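Local coordinates for protein Myo-inositol dehydrogenase (Corynebacterium glutamicum, PDB 3EUW) that probably catalyses the NAD+-dependent oxidation of myo-inositol at its 2-position, as a tetrameric member of the Gfo/Idh/MocA oxidoreductase family, at residues 38-41 and 42-45; 201-204 and 205-208; 306-309 and 310-313; 319-322 and 323-327. All coordinates share one frame; numbering follows the deposited sequence.

Contact 1. Residues 38-41 and 42-45; sequences FIEG and AQRL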
# COMPACT_ATOMS: atom_id res chain seq x y z
N PHE A 38 32.13 -24.20 -23.71
CA PHE A 38 32.98 -23.03 -23.52
C PHE A 38 33.76 -23.33 -22.25
O PHE A 38 33.36 -22.95 -21.15
CB PHE A 38 32.12 -21.78 -23.33
CG PHE A 38 32.91 -20.52 -23.19
CD1 PHE A 38 33.93 -20.22 -24.09
CD2 PHE A 38 32.63 -19.62 -22.17
CE1 PHE A 38 34.65 -19.04 -23.99
CE2 PHE A 38 33.35 -18.43 -22.06
CZ PHE A 38 34.36 -18.14 -22.97
N ILE A 39 34.89 -24.01 -22.43
CA ILE A 39 35.72 -24.42 -21.31
C ILE A 39 36.17 -23.34 -20.33
O ILE A 39 36.06 -23.51 -19.12
CB ILE A 39 36.95 -25.23 -21.81
CG1 ILE A 39 37.66 -25.87 -20.62
CG2 ILE A 39 37.90 -24.32 -22.60
CD1 ILE A 39 36.81 -26.88 -19.87
N GLU A 40 36.67 -22.21 -20.84
CA GLU A 40 37.13 -21.15 -19.94
C GLU A 40 36.01 -20.72 -19.00
O GLU A 40 36.25 -20.47 -17.82
CB GLU A 40 37.63 -19.94 -20.73
CG GLU A 40 38.82 -20.22 -21.64
CD GLU A 40 38.40 -20.45 -23.07
OE1 GLU A 40 37.82 -19.52 -23.67
OE2 GLU A 40 38.66 -21.55 -23.60
N GLY A 41 34.79 -20.64 -19.53
CA GLY A 41 33.66 -20.24 -18.72
C GLY A 41 33.43 -21.22 -17.59
O GLY A 41 33.18 -20.83 -16.45
N ALA A 42 33.52 -22.51 -17.91
CA ALA A 42 33.32 -23.57 -16.93
C ALA A 42 34.43 -23.57 -15.89
O ALA A 42 34.16 -23.69 -14.69
CB ALA A 42 33.25 -24.91 -17.63
N GLN A 43 35.67 -23.43 -16.34
CA GLN A 43 36.81 -23.43 -15.43
C GLN A 43 36.69 -22.27 -14.45
O GLN A 43 36.95 -22.42 -13.26
CB GLN A 43 38.12 -23.31 -16.23
CG GLN A 43 38.31 -24.44 -17.24
CD GLN A 43 39.53 -24.25 -18.13
OE1 GLN A 43 39.72 -23.19 -18.74
NE2 GLN A 43 40.35 -25.29 -18.23
N ARG A 44 36.28 -21.12 -14.96
CA ARG A 44 36.11 -19.91 -14.15
C ARG A 44 35.13 -20.14 -13.01
O ARG A 44 35.39 -19.80 -11.86
CB ARG A 44 35.61 -18.78 -15.04
CG ARG A 44 35.85 -17.38 -14.50
CD ARG A 44 37.29 -16.96 -14.72
NE ARG A 44 37.72 -17.16 -16.10
CZ ARG A 44 37.09 -16.67 -17.17
NH1 ARG A 44 35.99 -15.94 -17.03
NH2 ARG A 44 37.56 -16.91 -18.39
N LEU A 45 33.97 -20.71 -13.34
CA LEU A 45 32.94 -20.97 -12.35
C LEU A 45 33.34 -22.11 -11.41
O LEU A 45 33.07 -22.06 -10.21
CB LEU A 45 31.62 -21.30 -13.04
CG LEU A 45 30.40 -21.52 -12.15
CD1 LEU A 45 30.14 -20.27 -11.32
CD2 LEU A 45 29.18 -21.85 -13.01
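Ala42 sends its N-H back to Phe38 O at 3.3 Å and so closes the first turn of helix 39-47, the helical crossover of a beta-alpha-beta unit between strands 29-35 and 52-54 in the Rossmann-type NAD-binding domain. Phe38 is the N-cap of this helix, and its own N is bonded to the side chain of Asp36. The methyl of Ala42 packs on Ala53 of strand 52-54.

Gln43 follows, its N bonded to Ile39 O at 2.8 Å. With CG anti to the carbonyl carbon (chi1 -58°) and the chain extended beyond it, the side chain runs back over the preceding turn. The amide carbon CD lies 3.5 Å from Ile39 CG1, and Gln43 OE1 comes to 3.5 Å from Glu40 CA.

Next, Arg44 N binds Glu40 O at 2.9 Å. The arginine bends at chi2 and chi3 and folds back, bringing one guanidinium face over that same Glu40 O, which sits toward its rim. The charged ends stay apart, with Glu40 OE1 5.9 Å from Arg44 NH2.

Leu45 packs its isobutyl group on His17 and Ala20 of helix 14-25, while its N bonds to Gly41 O at 3.2 Å.

Contact 2. Residues 201-204 and 205-208; sequences SQEI and AEFN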
# COMPACT_ATOMS: atom_id res chain seq x y z
N SER A 201 7.22 -4.24 -30.91
CA SER A 201 8.45 -4.84 -31.42
C SER A 201 8.52 -5.23 -32.90
O SER A 201 7.80 -6.11 -33.36
CB SER A 201 8.78 -6.06 -30.55
OG SER A 201 9.91 -6.75 -31.02
N GLN A 202 9.41 -4.58 -33.64
CA GLN A 202 9.60 -4.89 -35.07
C GLN A 202 10.33 -6.24 -35.14
O GLN A 202 10.09 -7.07 -36.02
CB GLN A 202 10.47 -3.83 -35.77
CG GLN A 202 9.90 -2.41 -35.82
CD GLN A 202 9.99 -1.67 -34.50
OE1 GLN A 202 10.81 -2.00 -33.64
NE2 GLN A 202 9.15 -0.67 -34.33
N GLU A 203 11.23 -6.44 -34.19
CA GLU A 203 12.02 -7.65 -34.08
C GLU A 203 11.16 -8.90 -33.84
O GLU A 203 11.34 -9.91 -34.52
CB GLU A 203 13.01 -7.47 -32.93
CG GLU A 203 13.92 -8.63 -32.67
CD GLU A 203 14.93 -8.29 -31.59
OE1 GLU A 203 14.51 -7.81 -30.52
OE2 GLU A 203 16.14 -8.50 -31.83
N ILE A 204 10.25 -8.83 -32.88
CA ILE A 204 9.38 -9.97 -32.59
C ILE A 204 8.45 -10.24 -33.78
O ILE A 204 8.18 -11.38 -34.12
CB ILE A 204 8.56 -9.73 -31.29
CG1 ILE A 204 9.51 -9.79 -30.08
CG2 ILE A 204 7.42 -10.76 -31.15
CD1 ILE A 204 8.84 -9.41 -28.77
N ALA A 205 7.97 -9.17 -34.41
CA ALA A 205 7.10 -9.29 -35.57
C ALA A 205 7.89 -9.93 -36.73
O ALA A 205 7.34 -10.66 -37.56
CB ALA A 205 6.59 -7.90 -35.97
N GLU A 206 9.19 -9.65 -36.78
CA GLU A 206 10.05 -10.20 -37.81
C GLU A 206 10.10 -11.73 -37.77
O GLU A 206 10.25 -12.40 -38.80
CB GLU A 206 11.46 -9.61 -37.64
CG GLU A 206 12.60 -10.41 -38.28
CD GLU A 206 13.98 -9.79 -38.06
OE1 GLU A 206 14.28 -9.38 -36.92
OE2 GLU A 206 14.77 -9.72 -39.03
N PHE A 207 9.97 -12.29 -36.57
CA PHE A 207 10.01 -13.74 -36.38
C PHE A 207 8.63 -14.38 -36.34
O PHE A 207 8.49 -15.53 -35.92
CB PHE A 207 10.75 -14.07 -35.09
CG PHE A 207 12.23 -13.87 -35.18
CD1 PHE A 207 13.01 -14.69 -36.00
CD2 PHE A 207 12.85 -12.87 -34.45
CE1 PHE A 207 14.38 -14.50 -36.09
CE2 PHE A 207 14.22 -12.67 -34.53
CZ PHE A 207 14.99 -13.49 -35.35
N ASN A 208 7.60 -13.66 -36.77
CA ASN A 208 6.24 -14.21 -36.74
C ASN A 208 5.90 -14.72 -35.34
O ASN A 208 5.54 -15.89 -35.15
CB ASN A 208 6.10 -15.33 -37.76
CG ASN A 208 6.22 -14.83 -39.17
OD1 ASN A 208 7.25 -15.00 -39.82
ND2 ASN A 208 5.16 -14.19 -39.66
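Phe207 has CG anti to its carbonyl carbon (chi1 -73°), which places the ring beside Glu203, with Phe207 CD2 3.3 Å from Glu203 O and the ring oblique to that oxygen. Glu206 takes the other course: CG lies anti to the backbone N (chi1 159°) and the chain runs out extended. Its CB is pressed to 3.1 Å from Glu203 O, and Glu206 OE1 makes a weak, long ion pair with Lys161. Glu203 OE2 and Glu206 OE1 remain 5.5 Å apart, two like charges that do not touch.

Both ends of the short helix 202-206 are capped. At the start Ser201 is the N-cap, its OG accepting from Ile204 N at 2.8 Å in a nearly straight bond, while Ser201 O takes Ala205 N. Glu206 N then bonds to Gln202 O at 2.8 Å. At the far end comes a Schellman motif: Asn208, with positive phi, is its C-prime residue, Asn208 N binds Ala205 O at 3.1 Å, and Asp209 N returns to Ile204 O. Phe207 N, bonded to Ile204 O at 3.2 Å, approaches from above the carbonyl plane, and its bond to Glu203 O is weak.

Glu203 and Phe207 both lie against Lys161 and Ile164 of helix 161-166, whereas the buried Ile204 packs on Asp209, Asp211 and Arg231.

Contact 3. Residues 306-309 and 310-313; sequences NFED and GVIA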
# COMPACT_ATOMS: atom_id res chain seq x y z
N ASN A 306 7.05 -32.67 -11.99
CA ASN A 306 7.59 -33.87 -12.62
C ASN A 306 7.68 -33.76 -14.14
O ASN A 306 7.32 -32.75 -14.75
CB ASN A 306 6.75 -35.09 -12.25
CG ASN A 306 5.32 -35.00 -12.74
OD1 ASN A 306 5.06 -34.57 -13.86
ND2 ASN A 306 4.39 -35.42 -11.90
N PHE A 307 8.16 -34.84 -14.75
CA PHE A 307 8.31 -34.92 -16.19
C PHE A 307 6.99 -34.58 -16.87
O PHE A 307 6.94 -33.80 -17.82
CB PHE A 307 8.74 -36.34 -16.58
CG PHE A 307 9.08 -36.49 -18.03
CD1 PHE A 307 10.38 -36.27 -18.49
CD2 PHE A 307 8.11 -36.88 -18.95
CE1 PHE A 307 10.70 -36.43 -19.84
CE2 PHE A 307 8.42 -37.04 -20.30
CZ PHE A 307 9.72 -36.82 -20.75
N GLU A 308 5.91 -35.18 -16.37
CA GLU A 308 4.58 -34.98 -16.92
C GLU A 308 4.15 -33.51 -16.91
O GLU A 308 3.49 -33.06 -17.84
CB GLU A 308 3.56 -35.82 -16.13
CG GLU A 308 2.33 -36.18 -16.92
CD GLU A 308 2.66 -36.85 -18.24
OE1 GLU A 308 3.48 -37.80 -18.25
OE2 GLU A 308 2.11 -36.43 -19.27
N ASP A 309 4.52 -32.77 -15.88
CA ASP A 309 4.17 -31.35 -15.83
C ASP A 309 4.87 -30.63 -16.97
O ASP A 309 4.36 -29.64 -17.49
CB ASP A 309 4.58 -30.73 -14.49
CG ASP A 309 3.83 -31.32 -13.31
OD1 ASP A 309 2.58 -31.43 -13.38
OD2 ASP A 309 4.49 -31.66 -12.31
N GLY A 310 6.04 -31.14 -17.36
CA GLY A 310 6.78 -30.54 -18.45
C GLY A 310 6.12 -30.82 -19.79
O GLY A 310 6.12 -29.98 -20.69
N VAL A 311 5.55 -32.01 -19.92
CA VAL A 311 4.88 -32.40 -21.15
C VAL A 311 3.60 -31.59 -21.35
O VAL A 311 3.38 -31.02 -22.42
CB VAL A 311 4.52 -33.91 -21.12
CG1 VAL A 311 3.82 -34.30 -22.41
CG2 VAL A 311 5.78 -34.74 -20.92
N ILE A 312 2.77 -31.55 -20.32
CA ILE A 312 1.50 -30.85 -20.37
C ILE A 312 1.67 -29.33 -20.52
O ILE A 312 0.86 -28.68 -21.19
CB ILE A 312 0.65 -31.16 -19.12
CG1 ILE A 312 0.44 -32.68 -19.02
CG2 ILE A 312 -0.69 -30.46 -19.20
CD1 ILE A 312 -0.24 -33.13 -17.73
N ALA A 313 2.71 -28.79 -19.92
CA ALA A 313 2.95 -27.36 -20.02
C ALA A 313 3.21 -27.01 -21.48
O ALA A 313 2.70 -26.00 -21.98
CB ALA A 313 4.14 -26.96 -19.16
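Phe307 and Val311 meet across the first turn of helix 307-326, which opens with a capping box between Asn306 and Asp309. The bonds of the box are reciprocal. Asp309 N donates to Asn306 OD1 at 2.8 Å, and Asn306 N donates to Asp309 OD2 at 2.8 Å, reaching that oxygen on its anti side and somewhat out of the carboxylate plane. Asp309 is thereby gripped at both its N and its carboxylate, and its other oxygen, OD1, forms a salt bridge with Arg183 of helix 169-185.

The backbone bonds begin loosely: Gly310 N has weak ones to Asn306 O and Phe307 O. They then become regular, with Val311 N on Phe307 O and an almost straight bond (177°) from Ile312 N to Glu308 O at 3.0 Å.

Among apolar contacts, Phe307 CE2 lies 3.6 Å from Val311 CG2, the ring oblique to the methyl. Both residues also pack on Ile98, Phe307 on Lys109 and Ile112 of helix 102-112 as well, and Val311 on Val105.

Glu308 bends at chi2 (54°), which brings OE2 to 3.9 Å from Val311 CB, the two side chains crossing at a slant, while OE1 pairs with Lys109 in a salt bridge. From the next turn Ile312 comes across the stem of this glutamate, its CD1 4.1 Å from Glu308 CG. One residue on, Ala313 CB sits 3.2 Å from Asp309 O.

Contact 4. Residues 319-322 and 323-327; sequences ACLE and SAQTG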
# COMPACT_ATOMS: atom_id res chain seq x y z
N ALA A 319 -1.37 -25.57 -27.56
CA ALA A 319 -2.79 -25.32 -27.72
C ALA A 319 -3.02 -23.82 -27.81
O ALA A 319 -3.87 -23.37 -28.59
CB ALA A 319 -3.58 -25.91 -26.56
N CYS A 320 -2.26 -23.05 -27.04
CA CYS A 320 -2.37 -21.58 -27.04
C CYS A 320 -2.05 -21.02 -28.41
O CYS A 320 -2.83 -20.25 -28.97
CB CYS A 320 -1.42 -20.93 -26.03
SG CYS A 320 -1.91 -21.03 -24.30
N LEU A 321 -0.90 -21.41 -28.96
CA LEU A 321 -0.47 -20.95 -30.27
C LEU A 321 -1.52 -21.27 -31.32
O LEU A 321 -1.85 -20.44 -32.16
CB LEU A 321 0.86 -21.61 -30.66
CG LEU A 321 1.43 -21.23 -32.04
CD1 LEU A 321 1.69 -19.74 -32.10
CD2 LEU A 321 2.72 -21.99 -32.30
N GLU A 322 -2.03 -22.50 -31.28
CA GLU A 322 -3.04 -22.91 -32.25
C GLU A 322 -4.32 -22.08 -32.13
O GLU A 322 -4.92 -21.69 -33.13
CB GLU A 322 -3.36 -24.39 -32.07
CG GLU A 322 -3.47 -25.16 -33.36
CD GLU A 322 -4.89 -25.31 -33.81
OE1 GLU A 322 -5.73 -25.65 -32.96
OE2 GLU A 322 -5.17 -25.10 -35.00
N SER A 323 -4.74 -21.81 -30.89
CA SER A 323 -5.93 -21.01 -30.65
C SER A 323 -5.70 -19.59 -31.18
O SER A 323 -6.53 -19.02 -31.87
CB SER A 323 -6.25 -20.94 -29.15
OG SER A 323 -7.35 -20.08 -28.90
N ALA A 324 -4.54 -19.03 -30.86
CA ALA A 324 -4.21 -17.67 -31.29
C ALA A 324 -4.18 -17.57 -32.80
O ALA A 324 -4.59 -16.56 -33.37
CB ALA A 324 -2.88 -17.25 -30.72
N GLN A 325 -3.70 -18.61 -33.46
CA GLN A 325 -3.62 -18.60 -34.92
C GLN A 325 -4.96 -18.87 -35.60
O GLN A 325 -5.15 -18.53 -36.77
CB GLN A 325 -2.61 -19.64 -35.40
CG GLN A 325 -1.17 -19.39 -34.97
CD GLN A 325 -0.22 -20.49 -35.43
OE1 GLN A 325 -0.49 -21.68 -35.24
NE2 GLN A 325 0.90 -20.10 -36.03
N THR A 326 -5.90 -19.47 -34.87
CA THR A 326 -7.18 -19.84 -35.47
C THR A 326 -8.41 -19.05 -35.06
O THR A 326 -9.46 -19.15 -35.72
CB THR A 326 -7.46 -21.34 -35.23
OG1 THR A 326 -7.46 -21.60 -33.82
CG2 THR A 326 -6.37 -22.19 -35.90
N GLY A 327 -8.32 -18.29 -33.98
CA GLY A 327 -9.47 -17.52 -33.56
C GLY A 327 -10.57 -18.35 -32.94
O GLY A 327 -11.75 -18.04 -33.08
O HOH W 1 -8.24 -24.68 -33.49
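Thr326 and Glu322 meet near the end of helix 307-326, where the threonine hydroxyl turns back onto the helix backbone. Its chi1 of 58° puts OG1 between the backbone N and the carbonyl carbon, and from there OG1 donates to Glu322 O at 2.6 Å. Thr326 N makes only a weak bond to that same oxygen, so the hydroxyl supplies the stronger hold on it. The same torsion leaves the methyl against the glutamate: Thr326 CG2 lies 3.3 Å from Glu322 OE2. Glu322 bends at chi2 (-97°), which carries its carboxylate beside Thr326 of the next turn. A water links the two side chains, donating to Glu322 OE1 at 2.7 Å and, at 3.2 Å, to Thr326 OG1.

One residue back, Gln325 extends across Leu321, with its OE1 3.8 Å from Leu321 CG; Gln325 N bonds to Leu321 O. Leu321 itself rests on Phe171 and Arg172 of helix 169-185. On the buried flank, Ser323 OG is hydrogen-bonded to Arg328 O and Ala194 N, fastening the helix to strand 189-197.

Ser323 O accepts twice, from Thr326 N at 3.1 Å and Gly327 N at 2.9 Å. Gly327, which also makes backbone hydrogen bonds to the second subunit, leaves the helix with positive phi, a glycine-favouring backbone shape common at the C-terminal end of alpha-helices.

Along the chain the four contacts follow in series. Contact 1 lies in the NAD-binding Rossmann domain, beside its parallel sheet, and contact 2 falls in the C-terminal family region, on the short helix 202-206 between strands 189-197 and 212-219 of the mixed sheet. Contacts 3 and 4 share helix 307-326, their centres about 20 Å apart: its start packs on helix 102-112 of the Rossmann part, its end on strand 189-197, so this one helix ties the two halves together. Contacts 2 and 4 approach to about 6 Å between nearest atoms without touching. Contact 1 stands on the opposite side of the chain's centre from contact 4, about 42 Å between centres.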